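Local coordinates for inositol-1-monophosphatase SuhB (Mycobacterium tuberculosis, PDB 2Q74), which probably hydrolyses inositol 1-phosphate to free myo-inositol and phosphate, using magnesium as cofactor, and works as a homodimer, at residues Ala120-Ala125 against Cys236-Leu241; Tyr145-Gly150 against Ala243-Ala248; Ala212-Met217 against Gly221-Tyr226. All blocks are in the same frame, centred on the assembly; numbering follows the deposited sequence.

Interaction 1: residues Ala120-Ala125 against Cys236-Leu241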
loop_
_atom_site.group_PDB
_atom_site.type_symbol
_atom_site.label_atom_id
_atom_site.label_comp_id
_atom_site.label_asym_id
_atom_site.label_seq_id
_atom_site.Cartn_x
_atom_site.Cartn_y
_atom_site.Cartn_z
ATOM N N ALA A 120 6.324 -8.181 6.190
ATOM C CA ALA A 120 6.032 -9.620 6.230
ATOM C C ALA A 120 7.190 -10.500 6.723
ATOM O O ALA A 120 8.359 -10.164 6.615
ATOM C CB ALA A 120 5.607 -10.064 4.875
ATOM N N VAL A 121 6.827 -11.645 7.271
ATOM C CA VAL A 121 7.774 -12.691 7.575
ATOM C C VAL A 121 7.720 -13.666 6.388
ATOM O O VAL A 121 6.633 -14.094 6.001
ATOM C CB VAL A 121 7.374 -13.415 8.866
ATOM C CG1 VAL A 121 8.373 -14.523 9.171
ATOM C CG2 VAL A 121 7.246 -12.415 10.028
ATOM N N SER A 122 8.878 -13.992 5.815
ATOM C CA SER A 122 8.975 -14.922 4.686
ATOM C C SER A 122 9.830 -16.124 5.072
ATOM O O SER A 122 10.958 -15.943 5.526
ATOM C CB SER A 122 9.601 -14.227 3.479
ATOM O OG SER A 122 9.611 -15.061 2.333
ATOM N N ILE A 123 9.278 -17.335 4.889
ATOM C CA ILE A 123 9.942 -18.603 5.208
ATOM C C ILE A 123 9.864 -19.509 3.957
ATOM O O ILE A 123 8.784 -19.959 3.574
ATOM C CB ILE A 123 9.246 -19.370 6.358
ATOM C CG1 ILE A 123 8.892 -18.473 7.545
ATOM C CG2 ILE A 123 10.111 -20.532 6.805
ATOM C CD1 ILE A 123 10.024 -18.197 8.509
ATOM N N GLY A 124 11.000 -19.790 3.337
ATOM C CA GLY A 124 11.039 -20.695 2.202
ATOM C C GLY A 124 11.801 -21.979 2.512
ATOM O O GLY A 124 12.811 -21.947 3.219
ATOM N N ALA A 125 11.314 -23.100 1.983
ATOM C CA ALA A 125 11.976 -24.396 2.137
ATOM C C ALA A 125 12.544 -24.790 0.787
ATOM O O ALA A 125 11.788 -25.069 -0.138
ATOM C CB ALA A 125 10.999 -25.439 2.616
ATOM N N CYS A 236 12.021 -13.271 -1.937
ATOM C CA CYS A 236 11.156 -13.696 -3.015
ATOM C C CYS A 236 10.948 -15.211 -3.121
ATOM O O CYS A 236 9.989 -15.650 -3.746
ATOM C CB CYS A 236 11.652 -13.096 -4.322
ATOM S SG CYS A 236 13.354 -13.498 -4.696
ATOM N N ALA A 237 11.809 -15.998 -2.475
ATOM C CA ALA A 237 11.786 -17.467 -2.611
ATOM C C ALA A 237 10.404 -18.054 -2.266
ATOM O O ALA A 237 9.796 -18.758 -3.083
ATOM C CB ALA A 237 12.874 -18.103 -1.737
ATOM N N ALA A 238 9.900 -17.733 -1.079
ATOM C CA ALA A 238 8.577 -18.183 -0.638
ATOM C C ALA A 238 7.417 -17.663 -1.503
ATOM O O ALA A 238 6.630 -18.450 -2.050
ATOM C CB ALA A 238 8.355 -17.784 0.785
ATOM N N GLY A 239 7.331 -16.338 -1.630
ATOM C CA GLY A 239 6.316 -15.693 -2.470
ATOM C C GLY A 239 6.280 -16.168 -3.911
ATOM O O GLY A 239 5.207 -16.339 -4.483
ATOM N N ALA A 240 7.451 -16.389 -4.494
ATOM C CA ALA A 240 7.547 -16.837 -5.876
ATOM C C ALA A 240 6.759 -18.136 -6.065
ATOM O O ALA A 240 5.960 -18.262 -6.998
ATOM C CB ALA A 240 9.004 -17.016 -6.273
ATOM N N LEU A 241 6.974 -19.071 -5.146
ATOM C CA LEU A 241 6.325 -20.386 -5.192
ATOM C C LEU A 241 4.834 -20.205 -5.047
ATOM O O LEU A 241 4.033 -20.844 -5.733
ATOM C CB LEU A 241 6.835 -21.273 -4.056
ATOM C CG LEU A 241 6.858 -22.796 -4.171
ATOM C CD1 LEU A 241 6.667 -23.434 -2.762
ATOM C CD2 LEU A 241 5.863 -23.371 -5.147
HETATM O O HOH W 1 9.056 -14.416 -0.212
#
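Ser122 swings its hydroxyl toward helix 233-245 through a first torsion of -175°, which puts OG beside the carbonyl carbon and away from the backbone N. There OG lies 3.4 Å from CB of Ala238, a methyl that points toward the strand. That methyl also comes within 3.6 Å of the carbonyl O of Ile123. A single methyl thus meets both a hydroxyl and a strand carbonyl, and no hydrogen bond joins the two segments directly. Gly124 adds bare backbone beside it. Its CA is 4.5 Å from CA of Ala238. Ile123 points to the other face of the strand, where it packs on Trp101 and on Ala19 of helix 8-33.

The contact belongs to the alpha-beta-alpha-beta-alpha sandwich of this phosphatase. Strand 120-127 is part of the seven-stranded sheet, and helix 233-245 lies in the layer between the two sheets. The axes of strand segment 120-125 and helix segment 236-241 run at 76° to each other and approach to 6.6 Å.

One water makes the polar link. It donates to Ser122 OG at 2.7 Å and accepts from Gly239 N at 2.9 Å. The helix is kinked here, and Gly239 N has no bond to the preceding turn, so the water takes its N-H. The side chains of Asp104 and Asp235, magnesium ligands by similarity, each lie about 5 Å from that of Ser122.

Interaction 2: residues Tyr145-Gly150 against Ala243-Ala248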
loop_
_atom_site.group_PDB
_atom_site.type_symbol
_atom_site.label_atom_id
_atom_site.label_comp_id
_atom_site.label_asym_id
_atom_site.label_seq_id
_atom_site.Cartn_x
_atom_site.Cartn_y
_atom_site.Cartn_z
ATOM N N TYR A 145 -0.044 -16.566 3.913
ATOM C CA TYR A 145 -0.107 -17.164 2.579
ATOM C C TYR A 145 0.851 -18.328 2.595
ATOM O O TYR A 145 1.921 -18.211 3.179
ATOM C CB TYR A 145 0.348 -16.148 1.527
ATOM C CG TYR A 145 -0.487 -14.890 1.458
ATOM C CD1 TYR A 145 -0.275 -13.826 2.350
ATOM C CD2 TYR A 145 -1.492 -14.765 0.512
ATOM C CE1 TYR A 145 -1.057 -12.659 2.285
ATOM C CE2 TYR A 145 -2.249 -13.631 0.420
ATOM C CZ TYR A 145 -2.042 -12.568 1.311
ATOM O OH TYR A 145 -2.846 -11.458 1.198
ATOM N N SER A 146 0.490 -19.437 1.948
ATOM C CA SER A 146 1.424 -20.557 1.835
ATOM C C SER A 146 1.190 -21.423 0.624
ATOM O O SER A 146 0.121 -21.384 0.022
ATOM C CB SER A 146 1.358 -21.424 3.087
ATOM O OG SER A 146 0.038 -21.904 3.317
ATOM N N ALA A 147 2.198 -22.221 0.279
ATOM C CA ALA A 147 2.118 -23.105 -0.866
ATOM C C ALA A 147 3.160 -24.197 -0.733
ATOM O O ALA A 147 4.079 -24.083 0.077
ATOM C CB ALA A 147 2.339 -22.322 -2.131
ATOM N N ALA A 148 2.987 -25.250 -1.523
ATOM C CA ALA A 148 3.975 -26.317 -1.679
ATOM C C ALA A 148 3.845 -26.937 -3.084
ATOM O O ALA A 148 2.745 -26.962 -3.646
ATOM C CB ALA A 148 3.797 -27.370 -0.608
ATOM N N THR A 149 4.958 -27.414 -3.652
ATOM C CA THR A 149 4.961 -27.909 -5.048
ATOM C C THR A 149 3.915 -28.963 -5.271
ATOM O O THR A 149 3.908 -29.989 -4.593
ATOM C CB THR A 149 6.310 -28.502 -5.489
ATOM O OG1 THR A 149 6.974 -29.085 -4.359
ATOM C CG2 THR A 149 7.200 -27.430 -6.093
ATOM N N GLY A 150 3.022 -28.692 -6.216
ATOM C CA GLY A 150 1.968 -29.620 -6.586
ATOM C C GLY A 150 0.728 -29.534 -5.727
ATOM O O GLY A 150 -0.277 -30.163 -6.031
ATOM N N ALA A 243 2.897 -17.490 -5.662
ATOM C CA ALA A 243 2.366 -16.995 -6.936
ATOM C C ALA A 243 2.317 -18.128 -8.008
ATOM O O ALA A 243 1.323 -18.313 -8.701
ATOM C CB ALA A 243 3.160 -15.797 -7.408
ATOM N N ALA A 244 3.372 -18.911 -8.099
ATOM C CA ALA A 244 3.435 -19.996 -9.111
ATOM C C ALA A 244 2.312 -20.990 -8.870
ATOM O O ALA A 244 1.554 -21.313 -9.762
ATOM C CB ALA A 244 4.788 -20.691 -9.084
ATOM N N GLU A 245 2.160 -21.427 -7.637
ATOM C CA GLU A 245 1.122 -22.402 -7.318
ATOM C C GLU A 245 -0.289 -21.838 -7.441
ATOM O O GLU A 245 -1.275 -22.580 -7.331
ATOM C CB GLU A 245 1.336 -22.954 -5.907
ATOM C CG GLU A 245 2.524 -23.896 -5.783
ATOM C CD GLU A 245 2.386 -25.132 -6.629
ATOM O OE1 GLU A 245 1.246 -25.647 -6.771
ATOM O OE2 GLU A 245 3.427 -25.590 -7.154
ATOM N N ALA A 246 -0.378 -20.533 -7.655
ATOM C CA ALA A 246 -1.645 -19.854 -7.847
ATOM C C ALA A 246 -1.906 -19.697 -9.340
ATOM O O ALA A 246 -2.877 -19.054 -9.736
ATOM C CB ALA A 246 -1.625 -18.465 -7.122
ATOM N N GLY A 247 -1.028 -20.281 -10.157
ATOM C CA GLY A 247 -1.162 -20.280 -11.626
ATOM C C GLY A 247 -0.401 -19.157 -12.324
ATOM O O GLY A 247 -0.458 -19.025 -13.541
ATOM N N ALA A 248 0.304 -18.330 -11.557
ATOM C CA ALA A 248 1.022 -17.205 -12.148
ATOM C C ALA A 248 2.261 -17.670 -12.901
ATOM O O ALA A 248 2.857 -18.684 -12.591
ATOM C CB ALA A 248 1.398 -16.176 -11.098
#
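Glu245 reaches from the last turn of helix 233-245 to the backbone at Gly150. Gly150 N donates to OE2 at 3.3 Å with an N-H...O angle of 162°. The bond is straight but long, and the donor stands 49° out of the carboxylate plane. The other oxygen, OE1, accepts from the backbone N of Gly152, the stronger of the two links. Nearer the helix, CB of Glu245 packs 4.0 Å from CB of Ala147. CG then passes 3.7 Å from the carbonyl O of Ala148. The chain bends at its second torsion (-62°), which carries the carboxylate along the strand end toward the turn.

Ala147 and Glu245 both pack on Ala153 of strand 152-157, the next strand of the sheet. Thr149 OG1 makes a weak hydrogen bond to Val132 O on the other neighbour. Behind Glu245 the helix ends in a Schellman motif. Gly247 has positive phi, and Ala248 N returns to Ala243 O at 3.0 Å.

The carboxylate therefore binds two backbone N-H groups, one in the turn at Gly150 and one at Gly152, where strand 152-157 begins. Such donors would probably favour its charged form and help hold the turn against the helix end.

Interaction 3: residues Ala212-Met217 against Gly221-Tyr226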
loop_
_atom_site.group_PDB
_atom_site.type_symbol
_atom_site.label_atom_id
_atom_site.label_comp_id
_atom_site.label_asym_id
_atom_site.label_seq_id
_atom_site.Cartn_x
_atom_site.Cartn_y
_atom_site.Cartn_z
ATOM N N ALA A 212 7.806 -9.624 -0.858
ATOM C CA ALA A 212 7.108 -10.812 -0.395
ATOM C C ALA A 212 5.590 -10.636 -0.537
ATOM O O ALA A 212 4.877 -11.529 -1.035
ATOM C CB ALA A 212 7.493 -11.115 1.058
ATOM N N LEU A 213 5.109 -9.471 -0.115
ATOM C CA LEU A 213 3.676 -9.188 -0.153
ATOM C C LEU A 213 3.159 -8.956 -1.565
ATOM O O LEU A 213 2.003 -9.264 -1.833
ATOM C CB LEU A 213 3.339 -7.980 0.765
ATOM C CG LEU A 213 3.436 -8.269 2.267
ATOM C CD1 LEU A 213 3.209 -6.980 3.118
ATOM C CD2 LEU A 213 2.477 -9.369 2.672
ATOM N N ASP A 214 3.986 -8.402 -2.451
ATOM C CA ASP A 214 3.611 -8.191 -3.844
ATOM C C ASP A 214 3.398 -9.548 -4.536
ATOM O O ASP A 214 2.426 -9.762 -5.266
ATOM C CB ASP A 214 4.722 -7.432 -4.598
ATOM C CG ASP A 214 4.804 -5.951 -4.228
ATOM O OD1 ASP A 214 3.763 -5.307 -4.019
ATOM O OD2 ASP A 214 5.921 -5.416 -4.177
ATOM N N LEU A 215 4.328 -10.462 -4.327
ATOM C CA LEU A 215 4.190 -11.781 -4.873
ATOM C C LEU A 215 2.893 -12.418 -4.367
ATOM O O LEU A 215 2.174 -13.072 -5.116
ATOM C CB LEU A 215 5.417 -12.620 -4.521
ATOM C CG LEU A 215 6.685 -12.210 -5.304
ATOM C CD1 LEU A 215 7.947 -12.733 -4.654
ATOM C CD2 LEU A 215 6.564 -12.725 -6.799
ATOM N N CYS A 216 2.541 -12.173 -3.107
ATOM C CA CYS A 216 1.303 -12.775 -2.573
ATOM C C CYS A 216 0.060 -12.105 -3.183
ATOM O O CYS A 216 -0.955 -12.767 -3.474
ATOM C CB CYS A 216 1.272 -12.701 -1.046
ATOM S SG CYS A 216 2.513 -13.721 -0.225
ATOM N N MET A 217 0.139 -10.788 -3.372
ATOM C CA MET A 217 -0.980 -10.093 -3.990
ATOM C C MET A 217 -1.280 -10.702 -5.382
ATOM O O MET A 217 -2.436 -10.921 -5.760
ATOM C CB MET A 217 -0.705 -8.607 -4.066
ATOM C CG MET A 217 -0.838 -7.941 -2.700
ATOM S SD MET A 217 -0.646 -6.143 -2.805
ATOM C CE MET A 217 1.051 -6.085 -2.282
ATOM N N GLY A 221 -4.710 -12.307 -6.471
ATOM C CA GLY A 221 -5.460 -11.549 -7.483
ATOM C C GLY A 221 -5.590 -10.076 -7.134
ATOM O O GLY A 221 -6.386 -9.377 -7.732
ATOM N N ARG A 222 -4.813 -9.595 -6.175
ATOM C CA ARG A 222 -4.845 -8.171 -5.823
ATOM C C ARG A 222 -3.940 -7.317 -6.710
ATOM O O ARG A 222 -4.087 -6.110 -6.753
ATOM C CB ARG A 222 -4.464 -7.996 -4.368
ATOM C CG ARG A 222 -5.333 -8.825 -3.475
ATOM C CD ARG A 222 -5.227 -8.401 -2.039
ATOM N NE ARG A 222 -5.771 -9.424 -1.159
ATOM C CZ ARG A 222 -5.957 -9.280 0.150
ATOM N NH1 ARG A 222 -5.658 -8.135 0.763
ATOM N NH2 ARG A 222 -6.455 -10.301 0.848
ATOM N N LEU A 223 -2.995 -7.960 -7.385
ATOM C CA LEU A 223 -2.251 -7.367 -8.483
ATOM C C LEU A 223 -2.335 -8.356 -9.635
ATOM O O LEU A 223 -2.453 -9.558 -9.395
ATOM C CB LEU A 223 -0.783 -7.179 -8.120
ATOM C CG LEU A 223 -0.450 -6.204 -6.994
ATOM C CD1 LEU A 223 1.046 -6.352 -6.733
ATOM C CD2 LEU A 223 -0.848 -4.744 -7.320
ATOM N N ASP A 224 -2.250 -7.857 -10.871
ATOM C CA ASP A 224 -2.204 -8.703 -12.051
ATOM C C ASP A 224 -0.778 -9.128 -12.367
ATOM O O ASP A 224 -0.564 -10.154 -13.015
ATOM C CB ASP A 224 -2.788 -7.972 -13.248
ATOM C CG ASP A 224 -4.294 -7.783 -13.149
ATOM O OD1 ASP A 224 -5.053 -8.726 -12.846
ATOM O OD2 ASP A 224 -4.721 -6.642 -13.376
ATOM N N ALA A 225 0.192 -8.315 -11.947
ATOM C CA ALA A 225 1.609 -8.636 -12.125
ATOM C C ALA A 225 2.498 -7.898 -11.182
ATOM O O ALA A 225 2.113 -6.885 -10.538
ATOM C CB ALA A 225 2.057 -8.326 -13.520
ATOM N N TYR A 226 3.734 -8.368 -11.135
ATOM C CA TYR A 226 4.735 -7.735 -10.292
ATOM C C TYR A 226 6.084 -7.816 -10.955
ATOM O O TYR A 226 6.439 -8.843 -11.488
ATOM C CB TYR A 226 4.774 -8.431 -8.933
ATOM C CG TYR A 226 5.989 -8.134 -8.102
ATOM C CD1 TYR A 226 6.229 -6.838 -7.621
ATOM C CD2 TYR A 226 6.898 -9.143 -7.777
ATOM C CE1 TYR A 226 7.362 -6.544 -6.815
ATOM C CE2 TYR A 226 8.033 -8.877 -6.997
ATOM C CZ TYR A 226 8.250 -7.561 -6.503
ATOM O OH TYR A 226 9.349 -7.308 -5.742
#
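Tyr226 meets helix 211-220 through Asp214 and Leu215. Its CB points toward the helix. The first torsion, 164°, places the ring beside its own carbonyl carbon and lays it against the helix. CG comes first, 3.8 Å from CB of Asp214. That methylene sits over one face of the ring, offset toward the rim, in a CH-pi contact 3.6 Å from the centroid. Along one side of the ring, CD1 and CE1 lie closest to the CB of Asp214 on the face it covers, and CE1 also meets OD2. The carboxylate is turned 35° from the ring plane. Along the other side, CD2 lies 3.7 Å from CD2 of Leu215, and CE2 lies close to the same leucine. At the tip, OH hydrogen-bonds to Glu228 OE1, two residues further along the chain.

This is the connection from helix 211-220 into strand 225-231 of the five-stranded sheet. The helix closes with a Schellman motif at Gly221, which has positive phi. Met217 O takes a hydrogen bond from Arg222 N at 2.8 Å and weak ones from Gly221 N and Leu223 N. The chain then turns back along the helix. CB of Met217 meets CG of Leu223 at 3.8 Å, and CB of Arg222 at the same distance.

Beyond the contact, Leu223 packs on Ile116 of the second subunit, and Asp224 OD2 bonds to Tyr114 OH of that subunit. The side chain of Leu223 is also about 4 Å from that of Arg206, a substrate-binding residue by similarity.

Three N-H groups converge on Met217 O, two of them weakly, so the turn itself satisfies this carbonyl at the helix end. The tyrosine ring is positioned by CH-pi and apolar contact, and its hydroxyl is directed to Glu228.

How the interactions relate
From the N terminus, strand 120-127 comes first, and interaction 1 closes its long loop at helix 233-245. Strand 143-148 follows, and interaction 2 closes on the end of the same helix. The two loops interlock: 145-150 lies inside the first loop, but its partner comes after 236-241, which closes that loop. Interaction 3 is a short local closure that lies within both loops, and its strand 225-231 leads directly into helix 233-245. Interactions 1 and 2 tie this helix to the seven-stranded sheet, while interaction 3 ties helix 211-220 to the five-stranded one. The helices also meet: Leu215 CD1 lies 3.7 Å from Cys236 O. Tyr145 of interaction 2 packs on Cys216 of interaction 3.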